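PDB 2PHC: uncharacterized protein PH0987 from Pyrococcus horikoshii, which is of unknown function but probably binds ATP and acts as a hydrolase of the carboxyltransferase-domain type. Local coordinates for residues D99-A104 with L109-V114; G169-E174 with W179-R184. All blocks are in the same frame, centred on the assembly; numbering follows the deposited sequence.

Contact 1: D99-A104 with L109-V114; sequences DIEFVA and LSVDDV
I100 sends CG1 opposite its own backbone N (chi1 -162°) and continues extended (chi2 171°), so that CD1 reaches V111 and V114, whose CG1 methyls are likewise anti to their backbone N. CD1 of I100 comes to 3.9 Å from CG1 of V111, the two side chains crossing at about a right angle, whereas V114 slides past I100 in the opposite direction, its CG1 3.8 Å from I100 CG1. With alanine at I100, CG1, CG2 and CD1 would be gone, and V111 CG1 and V114 CG1 would probably lose much of their cover across the contact. The other branch of V114 presses on the backbone of helix 100-107, CG2 lying 3.5 Å from CA of A104; a residue as small as alanine suits this spot, because its CB also sits 3.3 Å from the carbonyl O of L109. Towards solvent, the aliphatic CG of E101 rests on V111 CG2 at 4.0 Å while its carboxylate turns off. At the joint, L109 N donates to A104 O over 3.1 Å, approaching from 52° above the carbonyl plane. S110 then starts helix 111-119: its OG accepts from D113 N at 3.3 Å, and S110 N donates a weak bond to D113 OD2. This is a capping box, opening the second of two short consecutive helices packed through branched aliphatic side chains.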
ATOM      1  N   ASP A  99      13.088   6.581  16.518  1.00 31.32           N
ATOM      2  CA  ASP A  99      13.973   5.641  15.936  1.00 28.00           C
ATOM      3  C   ASP A  99      14.170   5.927  14.448  1.00 27.54           C
ATOM      4  O   ASP A  99      14.805   5.194  13.767  1.00 27.22           O
ATOM      5  CB  ASP A  99      13.407   4.253  16.131  1.00 29.55           C
ATOM      6  CG  ASP A  99      13.371   3.803  17.569  1.00 30.42           C
ATOM      7  OD1 ASP A  99      14.344   3.964  18.274  1.00 31.79           O
ATOM      8  OD2 ASP A  99      12.383   3.240  17.983  1.00 28.94           O
ATOM      9  N   ILE A 100      13.607   7.003  13.943  1.00 20.00           N
ATOM     10  CA  ILE A 100      13.628   7.249  12.512  1.00 20.00           C
ATOM     11  C   ILE A 100      14.992   7.589  11.994  1.00 20.00           C
ATOM     12  O   ILE A 100      15.320   7.315  10.890  1.00 33.00           O
ATOM     13  CB  ILE A 100      12.586   8.277  12.060  1.00 20.00           C
ATOM     14  CG1 ILE A 100      12.332   8.185  10.568  1.00 20.00           C
ATOM     15  CG2 ILE A 100      12.983   9.682  12.435  1.00 20.00           C
ATOM     16  CD1 ILE A 100      11.215   8.993  10.119  1.00 20.00           C
ATOM     17  N   GLU A 101      15.798   8.182  12.831  1.00 31.54           N
ATOM     18  CA  GLU A 101      17.134   8.550  12.414  1.00 30.58           C
ATOM     19  C   GLU A 101      17.972   7.339  12.244  1.00 28.56           C
ATOM     20  O   GLU A 101      18.778   7.277  11.315  1.00 30.70           O
ATOM     21  CB  GLU A 101      17.769   9.619  13.384  1.00 33.88           C
ATOM     22  CG  GLU A 101      16.976  11.001  13.447  1.00 38.19           C
ATOM     23  CD  GLU A 101      15.919  11.058  14.631  1.00 50.55           C
ATOM     24  OE1 GLU A 101      15.546  10.010  15.261  1.00 49.16           O
ATOM     25  OE2 GLU A 101      15.453  12.184  14.931  1.00 54.67           O
ATOM     26  N   PHE A 102      17.825   6.348  13.124  1.00 26.84           N
ATOM     27  CA  PHE A 102      18.603   5.091  12.978  1.00 25.02           C
ATOM     28  C   PHE A 102      18.121   4.303  11.746  1.00 25.74           C
ATOM     29  O   PHE A 102      18.908   3.558  11.070  1.00 26.49           O
ATOM     30  CB  PHE A 102      18.452   4.263  14.257  1.00 24.77           C
ATOM     31  CG  PHE A 102      19.022   2.872  14.153  1.00 27.61           C
ATOM     32  CD1 PHE A 102      20.254   2.543  14.758  1.00 19.92           C
ATOM     33  CD2 PHE A 102      18.319   1.856  13.464  1.00 21.13           C
ATOM     34  CE1 PHE A 102      20.764   1.288  14.643  1.00 21.56           C
ATOM     35  CE2 PHE A 102      18.890   0.606  13.310  1.00 18.27           C
ATOM     36  CZ  PHE A 102      20.077   0.295  13.919  1.00 21.69           C
ATOM     37  N   VAL A 103      16.823   4.405  11.448  1.00 26.56           N
ATOM     38  CA  VAL A 103      16.249   3.660  10.272  1.00 25.04           C
ATOM     39  C   VAL A 103      16.883   4.174   8.994  1.00 24.96           C
ATOM     40  O   VAL A 103      17.330   3.399   8.198  1.00 24.31           O
ATOM     41  CB  VAL A 103      14.708   3.789  10.104  1.00 23.08           C
ATOM     42  CG1 VAL A 103      14.294   3.178   8.720  1.00 22.09           C
ATOM     43  CG2 VAL A 103      13.990   3.124  11.266  1.00 20.84           C
ATOM     44  N   ALA A 104      16.876   5.507   8.865  1.00 27.71           N
ATOM     45  CA  ALA A 104      17.556   6.264   7.811  1.00 28.79           C
ATOM     46  C   ALA A 104      18.996   5.837   7.733  1.00 29.44           C
ATOM     47  O   ALA A 104      19.482   5.270   6.776  1.00 31.11           O
ATOM     48  CB  ALA A 104      17.460   7.720   8.197  1.00 29.51           C
ATOM     49  N   LEU A 109      19.985   6.677   4.072  1.00 35.54           N
ATOM     50  CA  LEU A 109      19.023   7.607   3.512  1.00 35.62           C
ATOM     51  C   LEU A 109      18.871   8.767   4.478  1.00 36.57           C
ATOM     52  O   LEU A 109      19.245   8.678   5.641  1.00 35.15           O
ATOM     53  CB  LEU A 109      17.632   6.917   3.359  1.00 35.07           C
ATOM     54  CG  LEU A 109      17.388   5.639   2.527  1.00 37.11           C
ATOM     55  CD1 LEU A 109      16.122   4.852   2.963  1.00 33.81           C
ATOM     56  CD2 LEU A 109      17.339   5.923   0.995  1.00 38.77           C
ATOM     57  N   SER A 110      18.281   9.839   4.003  1.00 38.29           N
ATOM     58  CA  SER A 110      17.783  10.863   4.882  1.00 40.85           C
ATOM     59  C   SER A 110      16.503  10.476   5.546  1.00 41.09           C
ATOM     60  O   SER A 110      15.819   9.613   5.112  1.00 41.86           O
ATOM     61  CB  SER A 110      17.566  12.211   4.162  1.00 41.21           C
ATOM     62  OG  SER A 110      16.535  12.101   3.184  1.00 44.40           O
ATOM     63  N   VAL A 111      16.186  11.187   6.595  1.00 40.44           N
ATOM     64  CA  VAL A 111      14.938  11.017   7.270  1.00 41.04           C
ATOM     65  C   VAL A 111      13.753  11.300   6.326  1.00 42.90           C
ATOM     66  O   VAL A 111      12.805  10.479   6.272  1.00 42.23           O
ATOM     67  CB  VAL A 111      14.862  11.892   8.536  1.00 39.88           C
ATOM     68  CG1 VAL A 111      13.486  11.959   9.037  1.00 39.40           C
ATOM     69  CG2 VAL A 111      15.754  11.330   9.626  1.00 40.83           C
ATOM     70  N   ASP A 112      13.783  12.447   5.602  1.00 42.92           N
ATOM     71  CA  ASP A 112      12.727  12.764   4.624  1.00 43.92           C
ATOM     72  C   ASP A 112      12.447  11.595   3.609  1.00 42.78           C
ATOM     73  O   ASP A 112      11.296  11.410   3.197  1.00 42.89           O
ATOM     74  CB  ASP A 112      13.110  14.023   3.810  1.00 46.28           C
ATOM     75  CG  ASP A 112      12.800  15.343   4.542  1.00 50.97           C
ATOM     76  OD1 ASP A 112      12.386  15.301   5.758  1.00 54.12           O
ATOM     77  OD2 ASP A 112      12.958  16.420   3.868  1.00 54.92           O
ATOM     78  N   ASP A 113      13.513  10.881   3.199  1.00 40.78           N
ATOM     79  CA  ASP A 113      13.473   9.710   2.339  1.00 39.68           C
ATOM     80  C   ASP A 113      12.761   8.516   3.004  1.00 37.17           C
ATOM     81  O   ASP A 113      11.955   7.890   2.377  1.00 36.95           O
ATOM     82  CB  ASP A 113      14.871   9.259   1.907  1.00 39.48           C
ATOM     83  CG  ASP A 113      15.586  10.272   0.933  1.00 45.62           C
ATOM     84  OD1 ASP A 113      14.926  11.119   0.250  1.00 46.41           O
ATOM     85  OD2 ASP A 113      16.844  10.190   0.857  1.00 46.73           O
ATOM     86  N   VAL A 114      13.116   8.174   4.238  1.00 35.52           N
ATOM     87  CA  VAL A 114      12.333   7.230   5.042  1.00 33.23           C
ATOM     88  C   VAL A 114      10.839   7.581   4.977  1.00 33.14           C
ATOM     89  O   VAL A 114      10.013   6.728   4.670  1.00 31.27           O
ATOM     90  CB  VAL A 114      12.830   7.124   6.527  1.00 33.19           C
ATOM     91  CG1 VAL A 114      11.869   6.192   7.420  1.00 28.81           C
ATOM     92  CG2 VAL A 114      14.261   6.602   6.538  1.00 27.10           C
TER

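Contact 2: G169-E174 with W179-R184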
ATOM      1  N   GLY A 169       3.775  -1.743  10.709  1.00 20.52           N
ATOM      2  CA  GLY A 169       2.502  -1.951  11.324  1.00 21.42           C
ATOM      3  C   GLY A 169       2.445  -0.914  12.394  1.00 21.55           C
ATOM      4  O   GLY A 169       3.308  -0.049  12.438  1.00 22.06           O
ATOM      5  N   TRP A 170       1.451  -0.990  13.254  1.00 20.71           N
ATOM      6  CA  TRP A 170       1.407  -0.073  14.382  1.00 21.37           C
ATOM      7  C   TRP A 170       0.836  -0.735  15.666  1.00 21.53           C
ATOM      8  O   TRP A 170       0.016  -1.664  15.589  1.00 19.77           O
ATOM      9  CB  TRP A 170       0.632   1.186  14.040  1.00 20.91           C
ATOM     10  CG  TRP A 170      -0.891   1.020  13.866  1.00 22.31           C
ATOM     11  CD1 TRP A 170      -1.836   1.091  14.824  1.00 27.48           C
ATOM     12  CD2 TRP A 170      -1.615   0.838  12.611  1.00 23.38           C
ATOM     13  NE1 TRP A 170      -3.097   0.971  14.282  1.00 23.65           N
ATOM     14  CE2 TRP A 170      -2.984   0.761  12.932  1.00 20.60           C
ATOM     15  CE3 TRP A 170      -1.216   0.717  11.256  1.00 17.06           C
ATOM     16  CZ2 TRP A 170      -3.995   0.608  11.942  1.00 23.35           C
ATOM     17  CZ3 TRP A 170      -2.244   0.517  10.263  1.00 22.14           C
ATOM     18  CH2 TRP A 170      -3.585   0.503  10.607  1.00 18.77           C
ATOM     19  N   TYR A 171       1.349  -0.258  16.807  1.00 20.76           N
ATOM     20  CA  TYR A 171       0.769  -0.444  18.129  1.00 23.43           C
ATOM     21  C   TYR A 171      -0.527   0.321  18.284  1.00 25.74           C
ATOM     22  O   TYR A 171      -0.522   1.566  18.173  1.00 27.53           O
ATOM     23  CB  TYR A 171       1.765   0.018  19.145  1.00 23.25           C
ATOM     24  CG  TYR A 171       3.051  -0.749  19.034  1.00 22.04           C
ATOM     25  CD1 TYR A 171       3.271  -1.809  19.838  1.00 24.22           C
ATOM     26  CD2 TYR A 171       4.025  -0.394  18.133  1.00 22.89           C
ATOM     27  CE1 TYR A 171       4.431  -2.528  19.773  1.00 28.73           C
ATOM     28  CE2 TYR A 171       5.242  -1.088  18.067  1.00 26.97           C
ATOM     29  CZ  TYR A 171       5.415  -2.163  18.864  1.00 27.90           C
ATOM     30  OH  TYR A 171       6.533  -2.923  18.805  1.00 23.58           O
ATOM     31  N   ALA A 172      -1.636  -0.397  18.434  1.00 26.33           N
ATOM     32  CA  ALA A 172      -2.953   0.255  18.484  1.00 28.94           C
ATOM     33  C   ALA A 172      -3.182   0.893  19.858  1.00 30.16           C
ATOM     34  O   ALA A 172      -3.821   1.911  19.955  1.00 32.31           O
ATOM     35  CB  ALA A 172      -4.071  -0.719  18.141  1.00 26.27           C
ATOM     36  N   ILE A 173      -2.610   0.313  20.910  1.00 32.18           N
ATOM     37  CA  ILE A 173      -2.613   0.923  22.236  1.00 33.30           C
ATOM     38  C   ILE A 173      -1.246   0.800  22.896  1.00 33.88           C
ATOM     39  O   ILE A 173      -0.347   0.100  22.387  1.00 31.80           O
ATOM     40  CB  ILE A 173      -3.741   0.317  23.157  1.00 34.43           C
ATOM     41  CG1 ILE A 173      -3.483  -1.169  23.423  1.00 37.42           C
ATOM     42  CG2 ILE A 173      -5.099   0.489  22.531  1.00 35.06           C
ATOM     43  CD1 ILE A 173      -4.173  -1.661  24.748  1.00 41.83           C
ATOM     44  N   GLU A 174      -1.076   1.483  24.045  1.00 36.22           N
ATOM     45  CA  GLU A 174       0.230   1.509  24.730  1.00 36.80           C
ATOM     46  C   GLU A 174       0.544   0.082  25.158  1.00 36.74           C
ATOM     47  O   GLU A 174      -0.335  -0.621  25.664  1.00 36.99           O
ATOM     48  CB  GLU A 174       0.231   2.477  25.901  1.00 37.93           C
ATOM     49  CG  GLU A 174       1.562   2.633  26.644  1.00 41.79           C
ATOM     50  CD  GLU A 174       1.345   3.246  28.061  1.00 48.49           C
ATOM     51  OE1 GLU A 174       1.200   2.478  29.064  1.00 49.72           O
ATOM     52  OE2 GLU A 174       1.291   4.498  28.156  1.00 48.36           O
ATOM     53  N   TRP A 179      10.013  -2.707  18.139  1.00 23.33           N
ATOM     54  CA  TRP A 179       9.959  -2.321  16.706  1.00 25.01           C
ATOM     55  C   TRP A 179      10.568  -0.923  16.613  1.00 25.64           C
ATOM     56  O   TRP A 179      10.491  -0.193  17.583  1.00 26.44           O
ATOM     57  CB  TRP A 179       8.482  -2.269  16.151  1.00 23.40           C
ATOM     58  CG  TRP A 179       7.913  -3.665  15.785  1.00 26.29           C
ATOM     59  CD1 TRP A 179       8.109  -4.819  16.502  1.00 25.69           C
ATOM     60  CD2 TRP A 179       7.116  -4.065  14.625  1.00 27.75           C
ATOM     61  NE1 TRP A 179       7.525  -5.904  15.885  1.00 25.92           N
ATOM     62  CE2 TRP A 179       6.893  -5.477  14.738  1.00 28.59           C
ATOM     63  CE3 TRP A 179       6.578  -3.395  13.525  1.00 29.17           C
ATOM     64  CZ2 TRP A 179       6.159  -6.215  13.784  1.00 23.18           C
ATOM     65  CZ3 TRP A 179       5.840  -4.173  12.531  1.00 26.43           C
ATOM     66  CH2 TRP A 179       5.645  -5.555  12.701  1.00 25.32           C
ATOM     67  N   ARG A 180      11.166  -0.552  15.472  1.00 25.51           N
ATOM     68  CA  ARG A 180      11.732   0.795  15.301  1.00 25.34           C
ATOM     69  C   ARG A 180      10.622   1.722  15.068  1.00 25.32           C
ATOM     70  O   ARG A 180      10.003   1.645  14.017  1.00 26.04           O
ATOM     71  CB  ARG A 180      12.761   0.884  14.140  1.00 24.10           C
ATOM     72  CG  ARG A 180      13.983   0.029  14.384  1.00 24.54           C
ATOM     73  CD  ARG A 180      14.942   0.428  15.579  1.00 20.05           C
ATOM     74  NE  ARG A 180      16.004  -0.613  15.683  1.00 24.80           N
ATOM     75  CZ  ARG A 180      17.160  -0.451  16.354  1.00 27.32           C
ATOM     76  NH1 ARG A 180      17.441   0.712  16.984  1.00 21.37           N
ATOM     77  NH2 ARG A 180      18.041  -1.417  16.356  1.00 21.63           N
ATOM     78  N   ILE A 181      10.370   2.612  16.021  1.00 25.31           N
ATOM     79  CA  ILE A 181       9.251   3.555  15.918  1.00 26.57           C
ATOM     80  C   ILE A 181       9.585   4.853  15.171  1.00 27.58           C
ATOM     81  O   ILE A 181      10.467   5.599  15.619  1.00 30.18           O
ATOM     82  CB  ILE A 181       8.670   3.881  17.274  1.00 24.31           C
ATOM     83  CG1 ILE A 181       8.436   2.594  18.122  1.00 26.86           C
ATOM     84  CG2 ILE A 181       7.480   4.747  17.114  1.00 26.83           C
ATOM     85  CD1 ILE A 181       7.419   1.475  17.468  1.00 21.30           C
ATOM     86  N   ILE A 182       8.841   5.133  14.084  1.00 26.17           N
ATOM     87  CA  ILE A 182       9.120   6.202  13.082  1.00 24.30           C
ATOM     88  C   ILE A 182       8.025   7.292  13.045  1.00 24.27           C
ATOM     89  O   ILE A 182       8.161   8.298  12.389  1.00 24.74           O
ATOM     90  CB  ILE A 182       9.408   5.600  11.636  1.00 24.44           C
ATOM     91  CG1 ILE A 182       8.143   4.976  10.958  1.00 22.96           C
ATOM     92  CG2 ILE A 182      10.561   4.559  11.663  1.00 21.72           C
ATOM     93  CD1 ILE A 182       8.341   4.747   9.396  1.00 14.58           C
ATOM     94  N   GLY A 183       6.957   7.142  13.806  1.00 23.39           N
ATOM     95  CA  GLY A 183       5.838   8.032  13.598  1.00 23.34           C
ATOM     96  C   GLY A 183       4.755   7.610  14.534  1.00 24.66           C
ATOM     97  O   GLY A 183       4.866   6.522  15.113  1.00 25.37           O
ATOM     98  N   ARG A 184       3.718   8.436  14.696  1.00 23.30           N
ATOM     99  CA  ARG A 184       2.605   8.045  15.515  1.00 23.80           C
ATOM    100  C   ARG A 184       1.353   8.519  14.816  1.00 24.84           C
ATOM    101  O   ARG A 184       1.359   9.578  14.200  1.00 24.45           O
ATOM    102  CB  ARG A 184       2.688   8.752  16.848  1.00 24.31           C
ATOM    103  CG  ARG A 184       1.776   8.286  17.842  1.00 26.58           C
ATOM    104  CD  ARG A 184       2.246   8.799  19.257  1.00 35.06           C
ATOM    105  NE  ARG A 184       1.122   8.610  20.179  1.00 41.38           N
ATOM    106  CZ  ARG A 184       0.963   9.215  21.367  1.00 46.37           C
ATOM    107  NH1 ARG A 184       1.886  10.078  21.820  1.00 44.11           N
ATOM    108  NH2 ARG A 184      -0.114   8.926  22.112  1.00 43.29           N
TER
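Between G169 and W179, and between Y171 and I181, the two segments meet without any hydrogen bond across; G169 offers only its backbone, which is almost fully stretched, with phi 174° and psi -171°. Glycine suits that position, since it readily adopts these angles, which are disfavoured for residues with a CB; a CB here would point toward the indole. As it is, the backbone N of G169 sits near the plane of the indole, at its edge, 3.7 Å from CZ3 of W179.

Y171 carries the rest. Its CG stands anti to the carbonyl carbon, beside the backbone N, and the long flat ring reaches across to W179 and I181. There it forms an offset edge-to-face pair with W179, the tyrosine edge directed at the indole face, with planes at 83° and the centroid of the five-membered ring 5.8 Å from that of the phenol. OH of Y171 lies 3.4 Å from CB of W179 and as near to the indole CD1, so the hydroxyl end is lodged where the tryptophan ring joins its stem. CB itself lies near the plane of the phenol, at its edge. I181, a slim branched residue bent at chi2, brings CD1 obliquely to within 3.4 Å of CE2 of Y171, a close carbon contact with the ring.

Strand 160-164 runs between strands 167-171 and 180-184 in the sheet, and its small residues suit the bridge: Y171 and I181 both touch S160, and W179 touches A164. F134, from the adjoining strand 134-138, meets both Y171 and W179, so that three aromatic residues meet edge-to-face. I182 and R180 instead reach helix 100-107.

In the fold
The contacts come in series along the chain, contact 1 closing before contact 2 opens, and their centres are 15 Å apart on the same side of the chain's centre. Strand 180-184 joins them: it belongs to the mixed seven-stranded sheet of contact 2 and receives helix 100-107 of contact 1. D99 OD2 probably accepts a hydrogen bond from I181 N at 2.9 Å and also forms a salt bridge with R153, while F102 makes a cation-pi contact with R180 and V103 packs on I182. Helix 111-119 is attached through its packing on helix 100-107, and so to a sheet on which Y171 and W179 of contact 2 pack, all within one domain family of the cyclophilin-like clan.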